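Local coordinates for rusticyanin (Thiobacillus ferrooxidans, PDB 2CAL), which carries electrons from cytochrome c552 to the A-type oxidase in the iron respiratory chain, using a single bound copper ion, at residues 99-104 and 136-141; 86-91 and 103-108; 75-80 and 109-114; 71-76 and 122-127; 28-33 and 59-64. The protein carries 1 engineered substitution. All blocks are in the same frame, centred on the assembly; numbering follows the deposited sequence.

Interaction 1: 99-104 and 136-141. With CU1 (copper (I) ion), chain B.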
# COMPACT_ATOMS: atom_id res chain seq x y z
N PRO A 99 15.68 2.17 4.43
CA PRO A 99 14.91 2.36 5.67
C PRO A 99 15.12 1.23 6.68
O PRO A 99 15.13 0.04 6.39
CB PRO A 99 13.48 2.31 5.18
CG PRO A 99 13.50 2.69 3.74
CD PRO A 99 14.84 2.11 3.25
N VAL A 100 15.22 1.64 7.93
CA VAL A 100 15.31 0.71 9.06
C VAL A 100 13.91 0.62 9.71
O VAL A 100 13.51 1.48 10.51
CB VAL A 100 16.43 1.12 10.00
CG1 VAL A 100 16.61 0.04 11.05
CG2 VAL A 100 17.74 1.36 9.26
N ILE A 101 13.15 -0.42 9.34
CA ILE A 101 11.72 -0.45 9.70
C ILE A 101 11.30 -1.76 10.32
O ILE A 101 10.12 -2.01 10.60
CB ILE A 101 10.83 -0.13 8.47
CG1 ILE A 101 10.95 -1.16 7.35
CG2 ILE A 101 11.08 1.32 8.05
CD1 ILE A 101 9.85 -1.04 6.27
N ASP A 102 12.21 -2.70 10.60
CA ASP A 102 11.82 -3.98 11.19
C ASP A 102 11.40 -3.73 12.63
O ASP A 102 11.96 -2.83 13.29
CB ASP A 102 12.97 -4.99 11.07
CG ASP A 102 13.20 -5.57 9.66
OD1 ASP A 102 12.36 -5.38 8.75
OD2 ASP A 102 14.14 -6.32 9.41
N PRO A 103 10.48 -4.51 13.17
CA PRO A 103 9.80 -5.56 12.44
C PRO A 103 8.68 -5.03 11.54
O PRO A 103 7.93 -4.13 11.85
CB PRO A 103 9.21 -6.45 13.55
CG PRO A 103 9.25 -5.65 14.77
CD PRO A 103 10.11 -4.45 14.60
N ILE A 104 8.60 -5.69 10.39
CA ILE A 104 7.49 -5.45 9.46
C ILE A 104 6.33 -6.31 9.95
O ILE A 104 6.42 -7.53 10.07
CB ILE A 104 7.88 -5.73 8.00
CG1 ILE A 104 8.95 -4.78 7.48
CG2 ILE A 104 6.63 -5.67 7.11
CD1 ILE A 104 9.69 -5.23 6.27
N VAL A 136 5.13 1.68 3.88
CA VAL A 136 6.40 2.16 3.37
C VAL A 136 6.89 1.26 2.25
O VAL A 136 6.77 0.03 2.29
CB VAL A 136 7.42 2.18 4.53
CG1 VAL A 136 8.78 2.78 4.18
CG2 VAL A 136 6.91 2.93 5.77
N CYS A 137 7.53 1.87 1.25
CA CYS A 137 8.28 1.15 0.24
C CYS A 137 9.75 0.98 0.66
O CYS A 137 10.35 1.94 1.15
CB CYS A 137 8.19 1.87 -1.12
SG CYS A 137 9.12 0.96 -2.41
N GLN A 138 10.26 -0.23 0.45
CA GLN A 138 11.65 -0.51 0.85
C GLN A 138 12.66 -0.39 -0.29
O GLN A 138 13.85 -0.59 -0.05
CB GLN A 138 11.74 -1.95 1.38
CG GLN A 138 11.13 -2.08 2.79
CD GLN A 138 11.55 -3.39 3.41
OE1 GLN A 138 11.15 -4.54 3.16
NE2 GLN A 138 12.44 -3.22 4.38
N ILE A 139 12.24 -0.06 -1.51
CA ILE A 139 13.26 0.15 -2.58
C ILE A 139 14.13 1.29 -2.15
O ILE A 139 13.61 2.34 -1.80
CB ILE A 139 12.58 0.39 -3.93
CG1 ILE A 139 11.85 -0.82 -4.48
CG2 ILE A 139 13.64 0.92 -4.91
CD1 ILE A 139 12.72 -1.94 -5.01
N PRO A 140 15.49 1.17 -2.18
CA PRO A 140 16.33 2.27 -1.70
C PRO A 140 16.00 3.62 -2.28
O PRO A 140 15.80 3.75 -3.49
CB PRO A 140 17.74 1.79 -2.12
CG PRO A 140 17.60 0.30 -1.95
CD PRO A 140 16.24 -0.03 -2.56
N GLY A 141 15.86 4.60 -1.39
CA GLY A 141 15.60 6.00 -1.67
C GLY A 141 14.15 6.40 -1.76
O GLY A 141 13.86 7.59 -1.72
CU CU1 B . 8.68 2.22 -4.08
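Cys137 SG is bound to the copper ion at 2.1 Å and also accepts the backbone N-H of Ile139, whose N lies 3.4 Å from the sulfur in a fairly straight bond (162°). With SG anti to the backbone N (chi1 -180°), the sulfur is swung toward the metal, while the carbonyl O of Cys137 sits 4.1 Å from Pro99 CG. The N-H would be expected to draw some electron density from the sulfur. His84 and Met147 also bind the copper. This is the blue-copper arrangement of the cupredoxin fold, in which the cysteine stands where strand 131-136 gives way to the loop that also supplies the methionine; the 99-104 loop packs against the beginning of that ligand loop. Gln138 takes the largest share of the burial. Its chain is extended beyond CG and ends against two isoleucine methyls: the Ile101 side chain crosses it at a slant, its CD1 3.9 Å from Gln138 CG, and Ile104 CD1 comes from the opposite direction to 3.9 Å from Gln138 CD. The same Ile101 CD1 lies 4.4 Å from Val136 CB. The backbone N of Gln138 is hydrogen-bonded to Ser85 OG.

Interaction 2: 86-91 and 103-108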
# COMPACT_ATOMS: atom_id res chain seq x y z
N PHE A 86 5.20 -2.91 -0.36
CA PHE A 86 4.20 -2.32 0.53
C PHE A 86 4.39 -3.01 1.86
O PHE A 86 3.96 -4.14 2.06
CB PHE A 86 2.77 -2.48 -0.04
CG PHE A 86 1.69 -1.78 0.78
CD1 PHE A 86 1.18 -0.57 0.33
CD2 PHE A 86 1.17 -2.35 1.96
CE1 PHE A 86 0.17 0.05 1.05
CE2 PHE A 86 0.16 -1.73 2.68
CZ PHE A 86 -0.32 -0.53 2.20
N ASP A 87 5.00 -2.33 2.82
CA ASP A 87 5.37 -2.91 4.08
C ASP A 87 4.88 -2.03 5.21
O ASP A 87 5.13 -0.84 5.24
CB ASP A 87 6.89 -3.08 4.16
CG ASP A 87 7.35 -4.10 3.12
OD1 ASP A 87 6.86 -5.26 3.20
OD2 ASP A 87 8.22 -3.69 2.31
N ILE A 88 4.14 -2.67 6.14
CA ILE A 88 3.60 -1.93 7.27
C ILE A 88 4.54 -2.08 8.47
O ILE A 88 4.93 -3.20 8.82
CB ILE A 88 2.16 -2.41 7.63
CG1 ILE A 88 1.26 -2.34 6.37
CG2 ILE A 88 1.58 -1.61 8.77
CD1 ILE A 88 -0.14 -2.93 6.58
N THR A 89 4.80 -0.96 9.12
CA THR A 89 5.73 -0.86 10.26
C THR A 89 5.18 0.12 11.27
O THR A 89 4.38 1.00 10.95
CB THR A 89 7.10 -0.40 9.73
OG1 THR A 89 8.03 -0.30 10.88
CG2 THR A 89 7.06 0.93 9.02
N LYS A 90 5.65 -0.01 12.52
CA LYS A 90 5.39 1.03 13.51
C LYS A 90 6.35 2.18 13.42
O LYS A 90 6.14 3.17 14.11
CB LYS A 90 5.37 0.43 14.94
CG LYS A 90 4.34 -0.72 15.07
CD LYS A 90 4.19 -1.19 16.53
CE LYS A 90 3.35 -2.46 16.57
NZ LYS A 90 2.97 -2.95 17.93
N LYS A 91 7.46 2.08 12.67
CA LYS A 91 8.47 3.14 12.59
C LYS A 91 8.04 4.27 11.64
O LYS A 91 7.69 3.96 10.50
CB LYS A 91 9.80 2.57 12.10
CG LYS A 91 10.84 3.61 11.72
CD LYS A 91 11.37 4.40 12.88
CE LYS A 91 12.07 5.69 12.53
NZ LYS A 91 12.46 5.93 11.10
N PRO A 103 10.48 -4.51 13.17
CA PRO A 103 9.80 -5.56 12.44
C PRO A 103 8.68 -5.03 11.54
O PRO A 103 7.93 -4.13 11.85
CB PRO A 103 9.21 -6.45 13.55
CG PRO A 103 9.25 -5.65 14.77
CD PRO A 103 10.11 -4.45 14.60
N ILE A 104 8.60 -5.69 10.39
CA ILE A 104 7.49 -5.45 9.46
C ILE A 104 6.33 -6.31 9.95
O ILE A 104 6.42 -7.53 10.07
CB ILE A 104 7.88 -5.73 8.00
CG1 ILE A 104 8.95 -4.78 7.48
CG2 ILE A 104 6.63 -5.67 7.11
CD1 ILE A 104 9.69 -5.23 6.27
N VAL A 105 5.24 -5.61 10.31
CA VAL A 105 4.14 -6.33 10.95
C VAL A 105 3.28 -7.09 9.95
O VAL A 105 2.65 -8.08 10.32
CB VAL A 105 3.27 -5.43 11.84
CG1 VAL A 105 4.13 -4.78 12.94
CG2 VAL A 105 2.54 -4.35 11.07
N ALA A 106 3.25 -6.61 8.73
CA ALA A 106 2.53 -7.25 7.64
C ALA A 106 3.02 -6.55 6.36
O ALA A 106 3.34 -5.37 6.38
CB ALA A 106 1.03 -7.13 7.79
N GLY A 107 3.07 -7.31 5.26
CA GLY A 107 3.47 -6.65 4.03
C GLY A 107 4.10 -7.60 3.03
O GLY A 107 4.09 -8.81 3.25
N THR A 108 4.63 -6.97 1.98
CA THR A 108 5.12 -7.74 0.84
C THR A 108 6.65 -7.66 0.69
O THR A 108 7.32 -6.76 1.21
CB THR A 108 4.46 -7.21 -0.46
OG1 THR A 108 5.06 -5.96 -0.88
CG2 THR A 108 2.99 -6.90 -0.25
O HOH W 1 7.40 -2.17 13.56
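Residues 86-91 and 103-108 run antiparallel, but Ile88 faces two residues at once: its N donates to Ala106 O at 2.8 Å, while its O accepts from Val105 N at 2.9 Å. That pattern resembles a classic beta bulge, and it falls where the 103-108 chain turns a corner along strand 87-89, the outermost strand of its sheet in this cupredoxin. Gly107 lies close against Asp87, with a backbone conformation that would jam a side chain, and a CB there would run into Phe86 O. On one face Asp87 CB meets Ile104 CG2 at 3.9 Å, and Asp87 OD2 is hydrogen-bonded to Ser85 OG. On the other, the Ile88 and Val105 side chains cross at about a right angle, CG2 to CG2 3.7 Å. Thr108 holds Phe86 twice. Its N-H donates to Phe86 O at 2.9 Å, and its OG1, set between the backbone N and carbonyl carbon (chi1 76°), accepts from Phe86 N at 3.1 Å. At the far end Thr89 OG1 accepts from Lys91 N, an ST turn, and is also hydrogen-bonded to Ile101 O. Nearby a water joins the two chains, accepting from Lys90 N at 3.0 Å and donating to Pro103 O at 2.7 Å.

Interaction 3: 75-80 and 109-114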
# COMPACT_ATOMS: atom_id res chain seq x y z
N PHE A 75 -2.26 -5.10 -3.05
CA PHE A 75 -1.22 -4.19 -3.51
C PHE A 75 -0.83 -4.50 -4.94
O PHE A 75 -0.55 -5.67 -5.25
CB PHE A 75 0.02 -4.29 -2.59
CG PHE A 75 1.20 -3.46 -3.10
CD1 PHE A 75 1.13 -2.11 -3.31
CD2 PHE A 75 2.40 -4.11 -3.40
CE1 PHE A 75 2.18 -1.37 -3.78
CE2 PHE A 75 3.49 -3.38 -3.88
CZ PHE A 75 3.38 -2.03 -4.08
N ILE A 76 -0.89 -3.48 -5.77
CA ILE A 76 -0.63 -3.56 -7.21
C ILE A 76 0.52 -2.66 -7.58
O ILE A 76 0.52 -1.49 -7.22
CB ILE A 76 -1.92 -3.15 -8.00
CG1 ILE A 76 -3.18 -3.86 -7.53
CG2 ILE A 76 -1.66 -3.32 -9.49
CD1 ILE A 76 -4.44 -3.14 -7.95
N ASN A 77 1.50 -3.19 -8.30
CA ASN A 77 2.59 -2.33 -8.78
C ASN A 77 2.37 -1.95 -10.24
O ASN A 77 2.60 -2.78 -11.13
CB ASN A 77 3.95 -3.02 -8.64
CG ASN A 77 5.09 -2.22 -9.18
OD1 ASN A 77 6.16 -2.80 -9.56
ND2 ASN A 77 4.95 -0.93 -9.28
N THR A 78 1.97 -0.71 -10.47
CA THR A 78 1.76 -0.20 -11.82
C THR A 78 2.94 0.61 -12.37
O THR A 78 2.84 1.16 -13.46
CB THR A 78 0.47 0.70 -11.86
OG1 THR A 78 0.44 1.62 -10.75
CG2 THR A 78 -0.73 -0.25 -11.75
N ASN A 79 4.05 0.71 -11.67
CA ASN A 79 5.13 1.62 -12.07
C ASN A 79 6.20 0.92 -12.88
O ASN A 79 6.97 0.12 -12.38
CB ASN A 79 5.71 2.26 -10.81
CG ASN A 79 6.57 3.45 -11.09
OD1 ASN A 79 6.47 4.19 -12.10
ND2 ASN A 79 7.51 3.66 -10.23
N LYS A 80 6.18 1.21 -14.20
CA LYS A 80 7.14 0.52 -15.09
C LYS A 80 8.58 0.79 -14.70
O LYS A 80 8.92 1.91 -14.32
CB LYS A 80 6.85 0.92 -16.53
CG LYS A 80 5.48 0.39 -17.03
CD LYS A 80 5.20 0.64 -18.50
CE LYS A 80 3.88 0.05 -19.00
NZ LYS A 80 3.42 0.66 -20.30
N GLY A 109 7.17 -8.61 -0.06
CA GLY A 109 8.51 -8.43 -0.61
C GLY A 109 8.40 -7.42 -1.75
O GLY A 109 7.41 -6.71 -2.03
N PHE A 110 9.49 -7.40 -2.53
CA PHE A 110 9.55 -6.57 -3.72
C PHE A 110 8.63 -7.19 -4.78
O PHE A 110 8.62 -8.39 -5.03
CB PHE A 110 11.00 -6.45 -4.23
CG PHE A 110 11.82 -5.68 -3.21
CD1 PHE A 110 11.59 -4.40 -2.87
CD2 PHE A 110 12.88 -6.34 -2.54
CE1 PHE A 110 12.31 -3.68 -1.92
CE2 PHE A 110 13.60 -5.63 -1.60
CZ PHE A 110 13.35 -4.32 -1.27
N SER A 111 7.89 -6.32 -5.44
CA SER A 111 6.95 -6.80 -6.47
C SER A 111 7.64 -7.07 -7.79
O SER A 111 8.68 -6.47 -8.12
CB SER A 111 5.89 -5.72 -6.70
OG SER A 111 6.43 -4.49 -7.15
N PRO A 112 7.04 -7.93 -8.63
CA PRO A 112 7.49 -8.04 -10.02
C PRO A 112 7.41 -6.68 -10.68
O PRO A 112 6.47 -5.88 -10.49
CB PRO A 112 6.47 -9.00 -10.69
CG PRO A 112 5.78 -9.73 -9.55
CD PRO A 112 5.86 -8.79 -8.37
N VAL A 113 8.37 -6.41 -11.57
CA VAL A 113 8.32 -5.21 -12.40
C VAL A 113 7.25 -5.43 -13.45
O VAL A 113 7.07 -6.58 -13.93
CB VAL A 113 9.70 -4.97 -13.01
CG1 VAL A 113 10.78 -4.97 -11.90
CG2 VAL A 113 10.11 -5.94 -14.10
N PRO A 114 6.53 -4.40 -13.88
CA PRO A 114 5.52 -4.62 -14.97
C PRO A 114 6.16 -5.25 -16.20
O PRO A 114 7.30 -4.87 -16.57
CB PRO A 114 5.00 -3.23 -15.22
CG PRO A 114 5.13 -2.55 -13.90
CD PRO A 114 6.46 -3.03 -13.37
O HOH W 2 4.13 -5.01 -11.82
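Pro114, Asn77 and Ser111 carry this contact between the end of strand 70-77 and the loop that leads into strand 119-126. Pro114 lays its ring against the turn after the strand: CD sits 3.3 Å from Asn79 O, CG is 3.8 Å from Asn77 O, and CB is 4.1 Å from Lys80 CG. Asn77 works at the other end. Its CG is anti to the backbone N (chi1 177°), which sends the amide across toward Ser111 and the carbonyl of Pro112, and its CB comes to 3.2 Å from Ser111 OG. That hydroxyl has a further mate in His84 O, the backbone oxygen of a copper ligand, so Ser111 belongs to the second shell of the cupredoxin metal site. A leucine in place of Asn77 would probably leave Ser111 OG and the Pro112 carbonyl facing hydrocarbon, with no amide to meet them. Between the backbones, one water donates to Asn77 O at 2.8 Å and to Pro112 O at 2.8 Å. The chemistry is that of proline carbons set on carbonyl oxygens, with a shared water and one buried polar corner, implying that loop 109-114 fits against the strand end without being hydrogen-bonded to it as a sheet partner.

Interaction 4: 71-76 and 122-127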
# COMPACT_ATOMS: atom_id res chain seq x y z
N VAL A 71 -8.21 -6.52 8.05
CA VAL A 71 -7.79 -5.62 6.98
C VAL A 71 -7.27 -6.52 5.84
O VAL A 71 -6.26 -7.20 5.99
CB VAL A 71 -6.74 -4.59 7.42
CG1 VAL A 71 -6.45 -3.61 6.26
CG2 VAL A 71 -7.15 -3.83 8.67
N ASP A 72 -7.97 -6.51 4.72
CA ASP A 72 -7.54 -7.26 3.54
C ASP A 72 -6.92 -6.23 2.61
O ASP A 72 -7.60 -5.31 2.10
CB ASP A 72 -8.73 -7.95 2.89
CG ASP A 72 -9.22 -9.15 3.66
OD1 ASP A 72 -8.59 -9.69 4.60
OD2 ASP A 72 -10.33 -9.61 3.29
N VAL A 73 -5.62 -6.35 2.43
CA VAL A 73 -4.85 -5.43 1.58
C VAL A 73 -4.58 -6.11 0.22
O VAL A 73 -4.09 -7.23 0.16
CB VAL A 73 -3.51 -5.04 2.22
CG1 VAL A 73 -2.77 -4.03 1.34
CG2 VAL A 73 -3.76 -4.44 3.60
N THR A 74 -4.88 -5.39 -0.82
CA THR A 74 -4.46 -5.73 -2.19
C THR A 74 -3.45 -4.67 -2.62
O THR A 74 -3.71 -3.47 -2.46
CB THR A 74 -5.65 -5.69 -3.16
OG1 THR A 74 -6.68 -6.57 -2.68
CG2 THR A 74 -5.21 -6.16 -4.54
N PHE A 75 -2.26 -5.10 -3.05
CA PHE A 75 -1.22 -4.19 -3.51
C PHE A 75 -0.83 -4.50 -4.94
O PHE A 75 -0.55 -5.67 -5.25
CB PHE A 75 0.02 -4.29 -2.59
CG PHE A 75 1.20 -3.46 -3.10
CD1 PHE A 75 1.13 -2.11 -3.31
CD2 PHE A 75 2.40 -4.11 -3.40
CE1 PHE A 75 2.18 -1.37 -3.78
CE2 PHE A 75 3.49 -3.38 -3.88
CZ PHE A 75 3.38 -2.03 -4.08
N ILE A 76 -0.89 -3.48 -5.77
CA ILE A 76 -0.63 -3.56 -7.21
C ILE A 76 0.52 -2.66 -7.58
O ILE A 76 0.52 -1.49 -7.22
CB ILE A 76 -1.92 -3.15 -8.00
CG1 ILE A 76 -3.18 -3.86 -7.53
CG2 ILE A 76 -1.66 -3.32 -9.49
CD1 ILE A 76 -4.44 -3.14 -7.95
N THR A 122 -0.67 -8.64 -5.32
CA THR A 122 -0.81 -9.63 -4.25
C THR A 122 -1.84 -9.18 -3.23
O THR A 122 -2.25 -8.01 -3.20
CB THR A 122 0.56 -9.89 -3.59
OG1 THR A 122 0.46 -11.09 -2.78
CG2 THR A 122 1.04 -8.78 -2.72
N ASP A 123 -2.27 -10.15 -2.44
CA ASP A 123 -3.23 -9.92 -1.36
C ASP A 123 -2.64 -10.46 -0.06
O ASP A 123 -2.10 -11.56 -0.05
CB ASP A 123 -4.54 -10.63 -1.67
CG ASP A 123 -5.40 -9.87 -2.65
OD1 ASP A 123 -6.18 -8.99 -2.17
OD2 ASP A 123 -5.29 -10.20 -3.83
N PHE A 124 -2.83 -9.71 1.01
CA PHE A 124 -2.49 -10.25 2.35
C PHE A 124 -3.55 -9.76 3.36
O PHE A 124 -4.23 -8.76 3.10
CB PHE A 124 -1.09 -9.90 2.77
CG PHE A 124 -0.78 -8.46 3.00
CD1 PHE A 124 -1.00 -7.86 4.22
CD2 PHE A 124 -0.24 -7.66 1.99
CE1 PHE A 124 -0.71 -6.51 4.41
CE2 PHE A 124 0.04 -6.33 2.19
CZ PHE A 124 -0.19 -5.72 3.40
N THR A 125 -3.62 -10.47 4.47
CA THR A 125 -4.54 -10.07 5.55
C THR A 125 -3.75 -9.57 6.74
O THR A 125 -2.58 -9.92 6.95
CB THR A 125 -5.41 -11.26 5.92
OG1 THR A 125 -6.57 -10.82 6.65
CG2 THR A 125 -4.74 -12.24 6.88
N TRP A 126 -4.37 -8.76 7.57
CA TRP A 126 -3.74 -8.04 8.66
C TRP A 126 -4.76 -7.85 9.76
O TRP A 126 -5.87 -7.41 9.50
CB TRP A 126 -3.18 -6.70 8.15
CG TRP A 126 -2.46 -5.81 9.13
CD1 TRP A 126 -1.58 -6.22 10.13
CD2 TRP A 126 -2.52 -4.37 9.22
NE1 TRP A 126 -1.13 -5.10 10.80
CE2 TRP A 126 -1.69 -3.95 10.28
CE3 TRP A 126 -3.22 -3.37 8.51
CZ2 TRP A 126 -1.54 -2.63 10.62
CZ3 TRP A 126 -3.07 -2.06 8.86
CH2 TRP A 126 -2.24 -1.69 9.90
N HIS A 127 -4.33 -8.16 10.99
CA HIS A 127 -5.17 -8.05 12.18
C HIS A 127 -4.43 -7.19 13.22
O HIS A 127 -3.93 -7.80 14.16
CB HIS A 127 -5.48 -9.44 12.76
CG HIS A 127 -6.39 -10.29 11.94
ND1 HIS A 127 -7.76 -10.31 12.19
CD2 HIS A 127 -6.16 -11.17 10.95
CE1 HIS A 127 -8.29 -11.16 11.32
NE2 HIS A 127 -7.37 -11.69 10.55
O HOH W 3 -6.43 -8.94 0.64
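Val71, Val73 and Phe75 pair with Trp126, Phe124 and Thr122 through backbone bonds that run the length of the contact. Val73 N donates to Phe124 O at 2.9 Å and Phe124 N returns the bond to Val73 O; Phe75 and Thr122 exchange bonds likewise. At the Val71 end the exchange frays, for Trp126 N to Val71 O is bent and weak. The strands are antiparallel, their axes 156° apart, and they are neighbours in one of the two sheets of the cupredoxin beta sandwich. Val71, Val73, Phe75, Phe124 and Trp126 lie on the face turned to the other sheet. Val73 CB stands over one face of the Phe124 ring, a CH-pi contact 3.8 Å from the centroid. The ring is folded back there because Phe124 CG sits between its backbone N and carbonyl carbon (chi1 66°). Val71 CB meets Trp126 CE3 at 3.9 Å, and the indole goes on to an edge-to-face contact with Tyr133. The polar pairs occupy the opposite face. Thr74 OG1 donates to Asp123 OD1 (2.5 Å) from the syn side, tilted 34° out of the carboxylate plane. A valine here, having no hydroxyl, is likely to set the Asp123 carboxylate freer to turn. Thr125 OG1 donates to Asp72 OD1 at 3.1 Å, a bond that is uncertain, since Thr125 has a second conformer.

Interaction 5: 28-33 and 59-64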
# COMPACT_ATOMS: atom_id res chain seq x y z
N ASP A 28 -7.32 14.33 2.55
CA ASP A 28 -6.29 13.32 2.32
C ASP A 28 -6.37 12.19 3.33
O ASP A 28 -5.40 11.51 3.67
CB ASP A 28 -4.90 13.90 2.38
CG ASP A 28 -4.51 14.72 1.16
OD1 ASP A 28 -4.93 14.28 0.07
OD2 ASP A 28 -3.78 15.70 1.36
N THR A 29 -7.57 11.93 3.82
CA THR A 29 -7.85 10.81 4.70
C THR A 29 -8.88 9.86 4.09
O THR A 29 -9.91 10.31 3.55
CB THR A 29 -8.37 11.34 6.06
OG1 THR A 29 -7.33 12.13 6.66
CG2 THR A 29 -8.70 10.14 6.90
N VAL A 30 -8.63 8.59 4.23
CA VAL A 30 -9.51 7.53 3.75
C VAL A 30 -10.00 6.70 4.96
O VAL A 30 -9.16 6.09 5.63
CB VAL A 30 -8.89 6.60 2.70
CG1 VAL A 30 -9.86 5.54 2.20
CG2 VAL A 30 -8.34 7.40 1.50
N THR A 31 -11.30 6.69 5.20
CA THR A 31 -11.84 6.03 6.42
C THR A 31 -12.56 4.74 6.08
O THR A 31 -13.44 4.75 5.19
CB THR A 31 -12.79 7.02 7.14
OG1 THR A 31 -12.05 8.16 7.60
CG2 THR A 31 -13.41 6.44 8.40
N TYR A 32 -12.27 3.68 6.75
CA TYR A 32 -12.82 2.34 6.57
C TYR A 32 -13.74 1.94 7.73
O TYR A 32 -13.64 2.52 8.81
CB TYR A 32 -11.71 1.28 6.43
CG TYR A 32 -10.77 1.59 5.28
CD1 TYR A 32 -9.74 2.47 5.33
CD2 TYR A 32 -10.97 0.91 4.03
CE1 TYR A 32 -8.90 2.73 4.26
CE2 TYR A 32 -10.13 1.18 2.94
CZ TYR A 32 -9.11 2.07 3.07
OH TYR A 32 -8.27 2.37 2.02
N SER A 33 -14.65 1.01 7.46
CA SER A 33 -15.66 0.60 8.44
C SER A 33 -16.10 -0.80 8.12
O SER A 33 -16.05 -1.28 7.00
CB SER A 33 -16.83 1.56 8.44
OG SER A 33 -17.38 1.66 7.13
N LYS A 59 -3.19 10.37 -3.10
CA LYS A 59 -1.74 10.21 -2.91
C LYS A 59 -1.40 10.10 -1.44
O LYS A 59 -1.63 11.02 -0.64
CB LYS A 59 -0.98 11.39 -3.54
CG LYS A 59 0.53 11.32 -3.45
CD LYS A 59 1.28 12.60 -3.85
CE LYS A 59 1.46 13.49 -2.63
NZ LYS A 59 2.90 13.64 -2.24
N ASN A 60 -0.78 8.98 -1.06
CA ASN A 60 -0.31 8.70 0.30
C ASN A 60 -1.29 9.13 1.38
O ASN A 60 -0.90 9.77 2.38
CB ASN A 60 1.05 9.36 0.52
CG ASN A 60 2.14 8.90 -0.38
OD1 ASN A 60 2.18 7.72 -0.84
ND2 ASN A 60 3.07 9.77 -0.73
N PRO A 61 -2.57 8.81 1.27
CA PRO A 61 -3.52 9.29 2.26
C PRO A 61 -3.33 8.58 3.58
O PRO A 61 -2.81 7.47 3.70
CB PRO A 61 -4.87 8.93 1.62
CG PRO A 61 -4.57 7.67 0.88
CD PRO A 61 -3.19 7.92 0.27
N THR A 62 -3.81 9.24 4.63
CA THR A 62 -3.86 8.58 5.93
C THR A 62 -5.08 7.67 5.99
O THR A 62 -6.20 8.06 5.66
CB THR A 62 -3.90 9.62 7.05
OG1 THR A 62 -2.67 10.37 6.98
CG2 THR A 62 -4.05 9.00 8.42
N LEU A 63 -4.85 6.39 6.34
CA LEU A 63 -5.93 5.41 6.44
C LEU A 63 -6.46 5.31 7.85
O LEU A 63 -5.65 5.02 8.76
CB LEU A 63 -5.48 4.05 5.95
CG LEU A 63 -4.64 4.01 4.66
CD1 LEU A 63 -4.33 2.56 4.29
CD2 LEU A 63 -5.37 4.71 3.53
N GLU A 64 -7.74 5.48 8.05
CA GLU A 64 -8.38 5.37 9.38
C GLU A 64 -9.12 4.06 9.42
O GLU A 64 -10.10 3.81 8.68
CB GLU A 64 -9.29 6.56 9.61
CG GLU A 64 -8.54 7.87 9.65
CD GLU A 64 -7.88 8.22 10.98
OE1 GLU A 64 -8.11 7.55 12.02
OE2 GLU A 64 -7.12 9.22 11.01
O HOH W 4 -3.18 12.68 5.52
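Leu63 forms the apolar centre, with Val30 and Tyr32 gathered at its side chain. Its CD2 lies 4.1 Å from Val30 CB, and its CB is 4.0 Å from Tyr32 CE1. Val30 reaches the other way too: its CG2, anti to the carbonyl carbon with CG1 anti to the N (chi1 -179°), settles 3.8 Å from Pro61 CB, the valine and the proline ring lying side by side and pointing the same way. Val39 and Val55 of the other sheet pack against Leu63, so this face belongs to the core of the sandwich. The phenol of Tyr32 ends at Asp21, to which its OH is hydrogen-bonded.

Strand 29-31 runs parallel to strand 62-65, the two axes 21° apart; strand 62-65, flanked on its other side by strand 148-153, belongs to one sheet of the cupredoxin sandwich. The bonds alternate in the parallel manner: Val30 N donates to Thr62 O at 2.9 Å, and Val30 O accepts from Glu64 N. Tyr32 N continues to Glu64 O, an oxygen that also lies in plane at the edge of the tyrosine ring.

On the opposite face the threonines meet Glu64 through its aliphatic carbons. Thr29 CG2 is 3.6 Å from Glu64 CG, and Thr31 OG1 is 3.8 Å from Glu64 CB. At the outer end Asp28 O accepts from Thr62 N and from a water at 3.1 Å, and that water also lies 2.8 Å from Thr62 OG1.

From the N terminus, interaction 5 comes first: it closes the loop from 28-33 to 59-64 and is finished before any other contact opens. The next strand, 70-77, starts both interaction 4 and interaction 3, which share Phe75 and Ile76 and close at 122-127 and 109-114. Interaction 2, joining 86-91 to 103-108, is nested inside both. Interaction 1 opens at 99-104, where interaction 2 ends, and closes at 136-141, crossing interactions 3 and 4. Interactions 2 and 5 reach one sheet and interactions 3 and 4 the other; Phe86 on Phe75 and Ala106 on Trp126 pack interaction 2 against interactions 3 and 4, while Ile139 on Phe110 joins interactions 1 and 3 near the copper.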